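Local coordinates for protein cysteine synthase (Fusobacterium nucleatum subsp. nucleatum strain ATCC 25586, PDB 5XEM) that probably makes L-cysteine from O-acetyl-L-serine and hydrogen sulfide with pyridoxal 5'-phosphate, and also produces hydrogen sulfide, at residues A[44-47]-A[48-51]; A[75-78]-A[79-83]; A[83-87]-A[88-92]; A[103-106]-A[107-111]. All blocks are in the same frame, centred on the assembly; numbering follows the deposited sequence.

Interaction 1: residues A[44-47]-A[48-51]; sequences STKD and RIAL. With PLP (pyridoxal-5'-phosphate), chain D.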
loop_
_atom_site.group_PDB
_atom_site.type_symbol
_atom_site.label_atom_id
_atom_site.label_comp_id
_atom_site.label_asym_id
_atom_site.label_seq_id
_atom_site.Cartn_x
_atom_site.Cartn_y
_atom_site.Cartn_z
ATOM N N SER A 44 2.304 -7.391 0.125
ATOM C CA SER A 44 2.682 -8.488 1.027
ATOM C C SER A 44 4.094 -8.979 0.767
ATOM O O SER A 44 4.704 -8.697 -0.300
ATOM C CB SER A 44 1.715 -9.675 0.900
ATOM O OG SER A 44 2.151 -10.585 -0.111
ATOM N N THR A 45 4.587 -9.760 1.731
ATOM C CA THR A 45 5.882 -10.393 1.638
ATOM C C THR A 45 5.959 -11.354 0.462
ATOM O O THR A 45 7.068 -11.691 0.019
ATOM C CB THR A 45 6.235 -11.147 2.954
ATOM O OG1 THR A 45 7.645 -11.217 3.111
ATOM C CG2 THR A 45 5.633 -12.570 3.003
ATOM N N LYS A 46 4.811 -11.786 -0.050
ATOM C CA LYS A 46 4.769 -12.809 -1.107
ATOM C C LYS A 46 5.302 -12.306 -2.428
ATOM O O LYS A 46 5.764 -13.113 -3.253
ATOM C CB LYS A 46 3.369 -13.427 -1.257
ATOM C CG LYS A 46 2.859 -14.126 -0.004
ATOM C CD LYS A 46 3.831 -15.189 0.495
ATOM C CE LYS A 46 3.107 -16.314 1.235
ATOM N NZ LYS A 46 3.845 -17.607 1.305
ATOM N N ASP A 47 5.373 -10.976 -2.593
ATOM C CA ASP A 47 6.060 -10.413 -3.739
ATOM C C ASP A 47 7.489 -11.022 -3.831
ATOM O O ASP A 47 8.004 -11.284 -4.942
ATOM C CB ASP A 47 6.250 -8.903 -3.566
ATOM C CG ASP A 47 5.011 -8.078 -3.815
ATOM O OD1 ASP A 47 3.906 -8.655 -3.951
ATOM O OD2 ASP A 47 5.160 -6.820 -3.862
ATOM N N ARG A 48 8.157 -11.186 -2.683
ATOM C CA ARG A 48 9.538 -11.712 -2.669
ATOM C C ARG A 48 9.619 -13.128 -3.242
ATOM O O ARG A 48 10.535 -13.441 -4.041
ATOM C CB ARG A 48 10.147 -11.742 -1.270
ATOM C CG ARG A 48 10.330 -10.402 -0.612
ATOM C CD ARG A 48 10.745 -10.581 0.827
ATOM N NE ARG A 48 10.807 -9.349 1.590
ATOM C CZ ARG A 48 11.873 -8.568 1.763
ATOM N NH1 ARG A 48 13.029 -8.821 1.134
ATOM N NH2 ARG A 48 11.770 -7.495 2.511
ATOM N N ILE A 49 8.673 -13.981 -2.847
ATOM C CA ILE A 49 8.666 -15.379 -3.313
ATOM C C ILE A 49 8.134 -15.516 -4.728
ATOM O O ILE A 49 8.632 -16.355 -5.499
ATOM C CB ILE A 49 7.991 -16.383 -2.314
ATOM C CG1 ILE A 49 6.452 -16.403 -2.350
ATOM C CG2 ILE A 49 8.561 -16.180 -0.909
ATOM C CD1 ILE A 49 5.863 -17.657 -1.665
ATOM N N ALA A 50 7.143 -14.693 -5.087
ATOM C CA ALA A 50 6.667 -14.643 -6.460
ATOM C C ALA A 50 7.825 -14.319 -7.412
ATOM O O ALA A 50 8.002 -14.976 -8.433
ATOM C CB ALA A 50 5.552 -13.613 -6.601
ATOM N N LEU A 51 8.594 -13.294 -7.058
ATOM C CA LEU A 51 9.718 -12.882 -7.880
ATOM C C LEU A 51 10.755 -13.985 -7.974
ATOM O O LEU A 51 11.187 -14.343 -9.072
ATOM C CB LEU A 51 10.382 -11.644 -7.322
ATOM C CG LEU A 51 11.519 -11.063 -8.171
ATOM C CD1 LEU A 51 11.035 -10.735 -9.581
ATOM C CD2 LEU A 51 12.119 -9.853 -7.476
HETATM N N1 PLP D . 0.050 -13.847 6.533
HETATM C C2 PLP D . -0.542 -13.654 5.344
HETATM C C2A PLP D . -1.438 -12.434 5.129
HETATM C C3 PLP D . -0.332 -14.547 4.278
HETATM O O3 PLP D . -0.928 -14.322 3.080
HETATM C C4 PLP D . 0.488 -15.659 4.454
HETATM C C4A PLP D . 0.738 -16.652 3.332
HETATM C C5 PLP D . 1.092 -15.826 5.708
HETATM C C6 PLP D . 0.856 -14.895 6.718
HETATM C C5A PLP D . 2.014 -16.984 6.022
HETATM O O4P PLP D . 3.293 -16.817 5.312
HETATM P P PLP D . 4.209 -18.072 4.841
HETATM O O1P PLP D . 5.483 -17.590 4.419
HETATM O O2P PLP D . 3.415 -18.719 3.814
HETATM O O3P PLP D . 4.236 -18.954 6.039
#
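Lys46 and Ile49 lie side by side on the first turn of helix 46-60 and point the same way. The Lys46 chain is bent at its second torsion (chi2 -55°). Its CD passes 3.9 Å from Ile49 CD1, and the amine end runs on to the cofactor. There Lys46 NZ donates to phosphate oxygen O2P of PLP at 2.8 Å, and Gln146 takes a second bond from it. Lys46 is the predicted Schiff-base lysine. Here it is detached, as expected when the cofactor carries lanthionine instead.

Thr45 and Arg48 meet differently, with side chains at about a right angle. Thr45 OG1 sits at the edge of the guanidinium, near its plane, 3.9 Å from Arg48 CD. Glu37 ties the two together: it accepts from Thr45 OG1 and forms a salt bridge with Arg48 NE.

The turn starts with a capping bond of 2.9 Å from Lys46 N to Ser44 OG. Ala50 N then bonds to Lys46 O at 2.8 Å, almost straight at 173°.

Helix 151-167 packs against Thr45, Arg48 and Ile49, with Glu163 as a further salt-bridge partner of Arg48. Helix 76-88 packs against Lys46, Asp47 and Ala50.

Interaction 2: residues A[75-78]-A[79-83]; sequences GNTG and IGLAM. With 85F ((2R)-2-azanyl-3-[(2R)-2-azanyl-3-oxidanyl-3-oxidanylidene-propyl]sulfanyl-propanoic acid), chain C; PLP (pyridoxal-5'-phosphate), chain D.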
loop_
_atom_site.group_PDB
_atom_site.type_symbol
_atom_site.label_atom_id
_atom_site.label_comp_id
_atom_site.label_asym_id
_atom_site.label_seq_id
_atom_site.Cartn_x
_atom_site.Cartn_y
_atom_site.Cartn_z
ATOM N N GLY A 75 -4.420 -15.860 -1.414
ATOM C CA GLY A 75 -4.575 -14.527 -1.951
ATOM C C GLY A 75 -3.257 -13.831 -2.246
ATOM O O GLY A 75 -3.021 -13.411 -3.375
ATOM N N ASN A 76 -2.421 -13.676 -1.222
ATOM C CA ASN A 76 -1.236 -12.837 -1.362
ATOM C C ASN A 76 -0.221 -13.384 -2.384
ATOM O O ASN A 76 0.347 -12.622 -3.157
ATOM C CB ASN A 76 -0.578 -12.605 -0.026
ATOM C CG ASN A 76 -1.260 -11.518 0.757
ATOM O OD1 ASN A 76 -1.770 -10.556 0.164
ATOM N ND2 ASN A 76 -1.361 -11.695 2.060
ATOM N N THR A 77 0.031 -14.692 -2.372
ATOM C CA THR A 77 0.944 -15.247 -3.394
ATOM C C THR A 77 0.397 -15.011 -4.809
ATOM O O THR A 77 1.150 -14.666 -5.726
ATOM C CB THR A 77 1.270 -16.712 -3.108
ATOM O OG1 THR A 77 1.925 -16.764 -1.832
ATOM C CG2 THR A 77 2.220 -17.270 -4.195
ATOM N N GLY A 78 -0.920 -15.133 -4.958
ATOM C CA GLY A 78 -1.590 -14.804 -6.198
ATOM C C GLY A 78 -1.455 -13.365 -6.619
ATOM O O GLY A 78 -1.161 -13.068 -7.788
ATOM N N ILE A 79 -1.616 -12.451 -5.664
ATOM C CA ILE A 79 -1.433 -11.021 -5.962
ATOM C C ILE A 79 -0.003 -10.705 -6.386
ATOM O O ILE A 79 0.209 -10.030 -7.367
ATOM C CB ILE A 79 -1.844 -10.151 -4.770
ATOM C CG1 ILE A 79 -3.346 -10.325 -4.513
ATOM C CG2 ILE A 79 -1.412 -8.691 -4.992
ATOM C CD1 ILE A 79 -3.747 -9.825 -3.126
ATOM N N GLY A 80 0.986 -11.201 -5.647
ATOM C CA GLY A 80 2.374 -11.023 -6.020
ATOM C C GLY A 80 2.724 -11.600 -7.393
ATOM O O GLY A 80 3.392 -10.965 -8.187
ATOM N N LEU A 81 2.276 -12.809 -7.667
ATOM C CA LEU A 81 2.405 -13.400 -8.995
ATOM C C LEU A 81 1.698 -12.591 -10.058
ATOM O O LEU A 81 2.248 -12.376 -11.126
ATOM C CB LEU A 81 1.886 -14.839 -9.013
ATOM C CG LEU A 81 2.735 -15.861 -8.282
ATOM C CD1 LEU A 81 1.957 -17.164 -8.121
ATOM C CD2 LEU A 81 4.049 -16.086 -9.037
ATOM N N ALA A 82 0.513 -12.084 -9.745
ATOM C CA ALA A 82 -0.266 -11.314 -10.728
ATOM C C ALA A 82 0.470 -10.028 -11.155
ATOM O O ALA A 82 0.562 -9.709 -12.334
ATOM C CB ALA A 82 -1.645 -11.008 -10.178
ATOM N N MET A 83 1.038 -9.332 -10.178
ATOM C CA MET A 83 1.735 -8.064 -10.420
ATOM C C MET A 83 2.970 -8.345 -11.273
ATOM O O MET A 83 3.238 -7.653 -12.271
ATOM C CB MET A 83 2.115 -7.437 -9.094
ATOM C CG MET A 83 2.934 -6.176 -9.219
ATOM S SD MET A 83 3.525 -5.594 -7.621
ATOM C CE MET A 83 4.716 -6.894 -7.286
HETATM N N 85F C . -0.306 -16.879 2.546
HETATM C CA 85F C . -0.226 -17.874 1.456
HETATM C CB 85F C . -0.997 -19.156 1.839
HETATM S SG 85F C . -0.220 -20.117 3.114
HETATM C CD 85F C . -1.219 -21.610 3.307
HETATM C CE 85F C . -2.687 -21.360 3.742
HETATM N NZ2 85F C . -2.766 -20.467 4.906
HETATM C CZ1 85F C . -3.299 -22.734 4.125
HETATM O OH1 85F C . -4.436 -22.691 4.684
HETATM O OH2 85F C . -2.673 -23.806 3.893
HETATM C C 85F C . -0.771 -17.313 0.161
HETATM O OXT 85F C . -0.763 -16.079 0.034
HETATM O O 85F C . -1.151 -18.134 -0.712
HETATM N N1 PLP D . 0.050 -13.847 6.533
HETATM C C2 PLP D . -0.542 -13.654 5.344
HETATM C C2A PLP D . -1.438 -12.434 5.129
HETATM C C3 PLP D . -0.332 -14.547 4.278
HETATM O O3 PLP D . -0.928 -14.322 3.080
HETATM C C4 PLP D . 0.488 -15.659 4.454
HETATM C C4A PLP D . 0.738 -16.652 3.332
HETATM C C5 PLP D . 1.092 -15.826 5.708
HETATM C C6 PLP D . 0.856 -14.895 6.718
HETATM C C5A PLP D . 2.014 -16.984 6.022
HETATM O O4P PLP D . 3.293 -16.817 5.312
HETATM P P PLP D . 4.209 -18.072 4.841
HETATM O O1P PLP D . 5.483 -17.590 4.419
HETATM O O2P PLP D . 3.415 -18.719 3.814
HETATM O O3P PLP D . 4.236 -18.954 6.039
#
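Carboxylate oxygen OXT of the bound lanthionine lies at the start of helix 76-88. Thr77 N donates to it at 2.9 Å, with an N-H...O angle of 159°. Asn76 N is close by, 3.2 Å from OXT. Ser74 and Thr73 add further bonds to the same ligand. The positive end of the helix dipole would probably stabilise the carboxylate.

Asn76 turns its amide to the cofactor. Its ND2 donates to PLP O3 at 2.9 Å and also bonds to Asp298, so two acceptors fix the rotation of the amide. Thr77 OG1 stands beside its own backbone N (chi1 -61°), which keeps the hydroxyl on the ligand side. It is hydrogen-bonded to Gln146.

The segment is the N-terminal half of the helix in the beta-alpha-beta unit of strand 68-72, helix 76-88 and strand 92-97. Gly75 is the N-cap, and Ile79 N bonds to Gly75 O. The backbone angles of Gly75 by themselves call for glycine.

Along the helix, side chains about one turn apart run in pairs. Asn76 and Ile79 lie alongside each other, with Asn76 OD1 3.9 Å from Ile79 CD1. Thr77 and Leu81 do the same through Thr77 CG2 and Leu81 CD1, also 3.9 Å apart. Leu81 CG rests 3.2 Å from Thr77 O. Leu81 then reaches Leu92 of strand 92-97 and Ala50 of helix 46-60.

Interaction 3: residues A[83-87]-A[88-92]; sequences MICAV and KNYKL. With ACT (acetate ion), chain E.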
loop_
_atom_site.group_PDB
_atom_site.type_symbol
_atom_site.label_atom_id
_atom_site.label_comp_id
_atom_site.label_asym_id
_atom_site.label_seq_id
_atom_site.Cartn_x
_atom_site.Cartn_y
_atom_site.Cartn_z
ATOM N N MET A 83 1.038 -9.332 -10.178
ATOM C CA MET A 83 1.735 -8.064 -10.420
ATOM C C MET A 83 2.970 -8.345 -11.273
ATOM O O MET A 83 3.238 -7.653 -12.271
ATOM C CB MET A 83 2.115 -7.437 -9.094
ATOM C CG MET A 83 2.934 -6.176 -9.219
ATOM S SD MET A 83 3.525 -5.594 -7.621
ATOM C CE MET A 83 4.716 -6.894 -7.286
ATOM N N ILE A 84 3.726 -9.379 -10.905
ATOM C CA ILE A 84 4.930 -9.712 -11.657
ATOM C C ILE A 84 4.610 -10.200 -13.086
ATOM O O ILE A 84 5.256 -9.778 -14.055
ATOM C CB ILE A 84 5.790 -10.698 -10.892
ATOM C CG1 ILE A 84 6.397 -9.977 -9.675
ATOM C CG2 ILE A 84 6.866 -11.292 -11.813
ATOM C CD1 ILE A 84 6.839 -10.939 -8.597
ATOM N N CYS A 85 3.577 -11.022 -13.212
ATOM C CA CYS A 85 3.152 -11.528 -14.532
ATOM C C CYS A 85 2.594 -10.415 -15.411
ATOM O O CYS A 85 2.752 -10.451 -16.642
ATOM C CB CYS A 85 2.147 -12.651 -14.392
ATOM S SG CYS A 85 2.880 -14.194 -13.783
ATOM N N ALA A 86 1.974 -9.396 -14.791
ATOM C CA ALA A 86 1.543 -8.253 -15.564
ATOM C C ALA A 86 2.746 -7.561 -16.241
ATOM O O ALA A 86 2.688 -7.307 -17.451
ATOM C CB ALA A 86 0.750 -7.257 -14.709
ATOM N N VAL A 87 3.809 -7.287 -15.476
ATOM C CA VAL A 87 5.038 -6.631 -15.973
ATOM C C VAL A 87 5.699 -7.497 -17.065
ATOM O O VAL A 87 6.134 -7.006 -18.127
ATOM C CB VAL A 87 6.049 -6.422 -14.813
ATOM C CG1 VAL A 87 7.412 -5.987 -15.327
ATOM C CG2 VAL A 87 5.517 -5.417 -13.813
ATOM N N LYS A 88 5.788 -8.788 -16.788
ATOM C CA LYS A 88 6.483 -9.750 -17.678
ATOM C C LYS A 88 5.633 -10.315 -18.831
ATOM O O LYS A 88 6.141 -11.084 -19.674
ATOM C CB LYS A 88 7.030 -10.895 -16.812
ATOM C CG LYS A 88 8.174 -10.490 -15.891
ATOM C CD LYS A 88 8.630 -11.664 -15.030
ATOM C CE LYS A 88 9.877 -11.312 -14.208
ATOM N NZ LYS A 88 11.116 -11.357 -15.036
ATOM N N ASN A 89 4.351 -9.984 -18.859
ATOM C CA ASN A 89 3.399 -10.464 -19.872
ATOM C C ASN A 89 3.205 -11.986 -19.902
ATOM O O ASN A 89 3.122 -12.579 -20.979
ATOM C CB ASN A 89 3.808 -9.972 -21.270
ATOM C CG ASN A 89 3.697 -8.476 -21.397
ATOM O OD1 ASN A 89 2.660 -7.910 -21.088
ATOM N ND2 ASN A 89 4.774 -7.826 -21.816
ATOM N N TYR A 90 3.179 -12.622 -18.738
ATOM C CA TYR A 90 2.825 -14.032 -18.665
ATOM C C TYR A 90 1.360 -14.194 -18.316
ATOM O O TYR A 90 0.839 -13.467 -17.458
ATOM C CB TYR A 90 3.676 -14.733 -17.592
ATOM C CG TYR A 90 5.177 -14.715 -17.803
ATOM C CD1 TYR A 90 5.725 -14.880 -19.053
ATOM C CD2 TYR A 90 6.051 -14.627 -16.717
ATOM C CE1 TYR A 90 7.098 -14.898 -19.239
ATOM C CE2 TYR A 90 7.434 -14.653 -16.884
ATOM C CZ TYR A 90 7.945 -14.794 -18.160
ATOM O OH TYR A 90 9.295 -14.823 -18.384
ATOM N N LYS A 91 0.717 -15.189 -18.910
ATOM C CA LYS A 91 -0.660 -15.557 -18.560
ATOM C C LYS A 91 -0.666 -16.313 -17.225
ATOM O O LYS A 91 0.087 -17.281 -17.072
ATOM C CB LYS A 91 -1.248 -16.415 -19.652
ATOM C CG LYS A 91 -2.669 -16.897 -19.437
ATOM C CD LYS A 91 -3.125 -17.692 -20.650
ATOM C CE LYS A 91 -4.397 -18.491 -20.404
ATOM N NZ LYS A 91 -4.901 -19.112 -21.657
ATOM N N LEU A 92 -1.501 -15.866 -16.277
ATOM C CA LEU A 92 -1.563 -16.412 -14.918
ATOM C C LEU A 92 -2.996 -16.904 -14.658
ATOM O O LEU A 92 -3.969 -16.211 -15.021
ATOM C CB LEU A 92 -1.208 -15.315 -13.894
ATOM C CG LEU A 92 -1.297 -15.694 -12.395
ATOM C CD1 LEU A 92 -0.276 -16.780 -12.034
ATOM C CD2 LEU A 92 -1.109 -14.458 -11.508
HETATM C C ACT E . -2.340 -12.161 -16.480
HETATM O O ACT E . -2.642 -11.299 -17.364
HETATM O OXT ACT E . -2.880 -13.297 -16.515
HETATM C CH3 ACT E . -1.337 -11.802 -15.405
HETATM O O HOH W 1 0.513 -10.790 -18.067
HETATM O O HOH W 2 0.548 -7.813 -19.222
#
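Cys85 O and Tyr90 N form a backbone hydrogen bond of 3.0 Å where helix 76-88 ends. Lys88 N closes the last regular turn on Ile84 O, also at 3.0 Å. A weak bond of 3.5 Å joins Asn89 N to Ala86 O.

Asn89 has positive phi (61°), and with bonds back into the last turn, among them that of Tyr90 N, the chain forms a Schellman motif. This turn leads out of the helix and into strand 92-97.

Water carries some of the polar contacts. One molecule lies within hydrogen-bonding distance of both Cys85 O and Tyr90 O. A second lies likewise between Ala86 O and Asn89 OD1. Leu92 N donates to an acetate ion, probably from the crystallisation liquor, at 2.9 Å.

The apolar contacts join the last helical turns to the residues after them. Ile84 and Lys88 lie alongside each other and point the same way, with Ile84 CG2 3.7 Å from Lys88 CD. Lys88 CB sits over one face of the Tyr90 ring, toward its rim. Cys85 SG lies near the plane of that ring at its edge and touches Tyr90 CB at 3.9 Å; it also meets Leu92 CB.

Lys88 and Tyr90 share a polar partner on helix 46-60: Glu58 forms a salt bridge with Lys88 NZ and a hydrogen bond with Tyr90 OH.

Interaction 4: residues A[103-106]-A[107-111]; sequences ERIQ and LMRAY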
loop_
_atom_site.group_PDB
_atom_site.type_symbol
_atom_site.label_atom_id
_atom_site.label_comp_id
_atom_site.label_asym_id
_atom_site.label_seq_id
_atom_site.Cartn_x
_atom_site.Cartn_y
_atom_site.Cartn_z
ATOM N N GLU A 103 -11.770 -8.561 -1.499
ATOM C CA GLU A 103 -10.779 -7.673 -2.109
ATOM C C GLU A 103 -9.708 -8.487 -2.860
ATOM O O GLU A 103 -9.178 -8.025 -3.863
ATOM C CB GLU A 103 -10.126 -6.743 -1.080
ATOM C CG GLU A 103 -11.071 -5.714 -0.457
ATOM C CD GLU A 103 -11.609 -6.143 0.900
ATOM O OE1 GLU A 103 -12.085 -7.293 1.008
ATOM O OE2 GLU A 103 -11.554 -5.326 1.848
ATOM N N ARG A 104 -9.409 -9.703 -2.390
ATOM C CA ARG A 104 -8.368 -10.524 -3.021
ATOM C C ARG A 104 -8.690 -10.851 -4.492
ATOM O O ARG A 104 -7.811 -10.728 -5.336
ATOM C CB ARG A 104 -8.101 -11.800 -2.202
ATOM C CG ARG A 104 -7.489 -11.559 -0.815
ATOM C CD ARG A 104 -7.486 -12.881 -0.043
ATOM N NE ARG A 104 -6.883 -12.910 1.302
ATOM C CZ ARG A 104 -5.614 -12.610 1.594
ATOM N NH1 ARG A 104 -4.788 -12.168 0.640
ATOM N NH2 ARG A 104 -5.171 -12.722 2.831
ATOM N N ILE A 105 -9.931 -11.250 -4.800
ATOM C CA ILE A 105 -10.316 -11.603 -6.176
ATOM C C ILE A 105 -10.232 -10.371 -7.069
ATOM O O ILE A 105 -9.773 -10.448 -8.195
ATOM C CB ILE A 105 -11.761 -12.142 -6.323
ATOM C CG1 ILE A 105 -12.008 -13.433 -5.542
ATOM C CG2 ILE A 105 -12.062 -12.505 -7.772
ATOM C CD1 ILE A 105 -13.441 -13.931 -5.696
ATOM N N GLN A 106 -10.693 -9.241 -6.539
ATOM C CA GLN A 106 -10.642 -7.964 -7.253
ATOM C C GLN A 106 -9.241 -7.509 -7.544
ATOM O O GLN A 106 -8.972 -7.009 -8.646
ATOM C CB GLN A 106 -11.357 -6.879 -6.449
ATOM C CG GLN A 106 -12.860 -7.041 -6.458
ATOM C CD GLN A 106 -13.424 -6.825 -7.838
ATOM O OE1 GLN A 106 -13.564 -7.771 -8.612
ATOM N NE2 GLN A 106 -13.717 -5.564 -8.173
ATOM N N LEU A 107 -8.364 -7.633 -6.553
ATOM C CA LEU A 107 -6.992 -7.201 -6.703
ATOM C C LEU A 107 -6.382 -8.038 -7.789
ATOM O O LEU A 107 -5.782 -7.501 -8.691
ATOM C CB LEU A 107 -6.185 -7.351 -5.400
ATOM C CG LEU A 107 -6.404 -6.277 -4.339
ATOM C CD1 LEU A 107 -5.930 -6.757 -2.966
ATOM C CD2 LEU A 107 -5.709 -4.984 -4.737
ATOM N N MET A 108 -6.561 -9.362 -7.709
ATOM C CA MET A 108 -5.954 -10.252 -8.684
ATOM C C MET A 108 -6.457 -10.010 -10.090
ATOM O O MET A 108 -5.648 -9.927 -11.023
ATOM C CB MET A 108 -6.086 -11.739 -8.290
ATOM C CG MET A 108 -4.937 -12.164 -7.390
ATOM S SD MET A 108 -5.139 -13.861 -6.845
ATOM C CE MET A 108 -6.345 -13.625 -5.552
ATOM N N ARG A 109 -7.766 -9.881 -10.257
ATOM C CA ARG A 109 -8.295 -9.579 -11.582
ATOM C C ARG A 109 -7.832 -8.213 -12.129
ATOM O O ARG A 109 -7.645 -8.097 -13.330
ATOM C CB ARG A 109 -9.808 -9.666 -11.612
ATOM C CG ARG A 109 -10.302 -11.083 -11.597
ATOM C CD ARG A 109 -11.797 -11.092 -11.458
ATOM N NE ARG A 109 -12.305 -12.456 -11.405
ATOM C CZ ARG A 109 -13.553 -12.785 -11.080
ATOM N NH1 ARG A 109 -14.441 -11.840 -10.760
ATOM N NH2 ARG A 109 -13.914 -14.053 -11.067
ATOM N N ALA A 110 -7.612 -7.217 -11.269
ATOM C CA ALA A 110 -7.094 -5.889 -11.734
ATOM C C ALA A 110 -5.760 -6.030 -12.493
ATOM O O ALA A 110 -5.466 -5.266 -13.418
ATOM C CB ALA A 110 -6.915 -4.945 -10.563
ATOM N N TYR A 111 -4.945 -7.011 -12.091
ATOM C CA TYR A 111 -3.681 -7.266 -12.746
ATOM C C TYR A 111 -3.816 -8.197 -13.946
ATOM O O TYR A 111 -2.828 -8.499 -14.580
ATOM C CB TYR A 111 -2.676 -7.882 -11.781
ATOM C CG TYR A 111 -2.223 -6.978 -10.663
ATOM C CD1 TYR A 111 -1.420 -5.886 -10.919
ATOM C CD2 TYR A 111 -2.600 -7.232 -9.341
ATOM C CE1 TYR A 111 -0.998 -5.056 -9.895
ATOM C CE2 TYR A 111 -2.163 -6.416 -8.310
ATOM C CZ TYR A 111 -1.360 -5.346 -8.585
ATOM O OH TYR A 111 -0.941 -4.515 -7.568
#
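Helix 103-110 is the helix of the beta-alpha-beta unit that joins strand 92-97 to strand 114-118, and its two turns meet here one above the other. Ile105 and Arg109 lie side by side and point the same way. Ile105 CG2 sits over the centre of one guanidinium face, 3.6 Å from Arg109 CZ. This branch is anti to the backbone N of Ile105, and the Arg109 chain is extended from CG to NE, so the flat group is carried out over the methyl.

Met108 bends back at its third torsion (chi3 -79°). This brings its CE to 3.3 Å from Arg104 O and to 4.2 Å from Arg104 CB. Leu107 CG rests 3.3 Å from Glu103 O. The backbone runs in regular helical bonds, such as Leu107 N to Glu103 O at 2.8 Å and Arg109 N to Ile105 O at 2.9 Å.

The polar ends have outside partners. Arg104 NH1 makes a weak bond to Asn76, which binds the cofactor. Glu103 accepts from Ser305 N. Gln106 NE2 bonds to the Leu304 carbonyl of the second subunit.

Ile105 and Met108 pack on strands 92-97 and 114-118. Leu107 and Met108 touch Ile79 of helix 76-88, while Leu107 and Ala110 meet Leu266 of the second subunit.

Interactions 1 and 2 are buried and both reach PLP. Interaction 1 brings an amine to the phosphate, and interaction 2 offers an amide to the phenolic oxygen O3 of the cofactor and a helix start to the lanthionine. They touch where Lys46 CE lies 3.3 Å from Thr77 OG1. Interactions 3 and 4 are only partly buried and meet the second subunit more widely; interaction 2 reaches it through Met83 alone. Interactions 2 and 3 are the two ends of helix 76-88 and share Met83: the first serves ligands, the second has a Schellman turn and waters. Interaction 4 packs beside that helix, with Met108 SD 3.7 Å from Gly78 C. Interactions 1 and 4 do not touch.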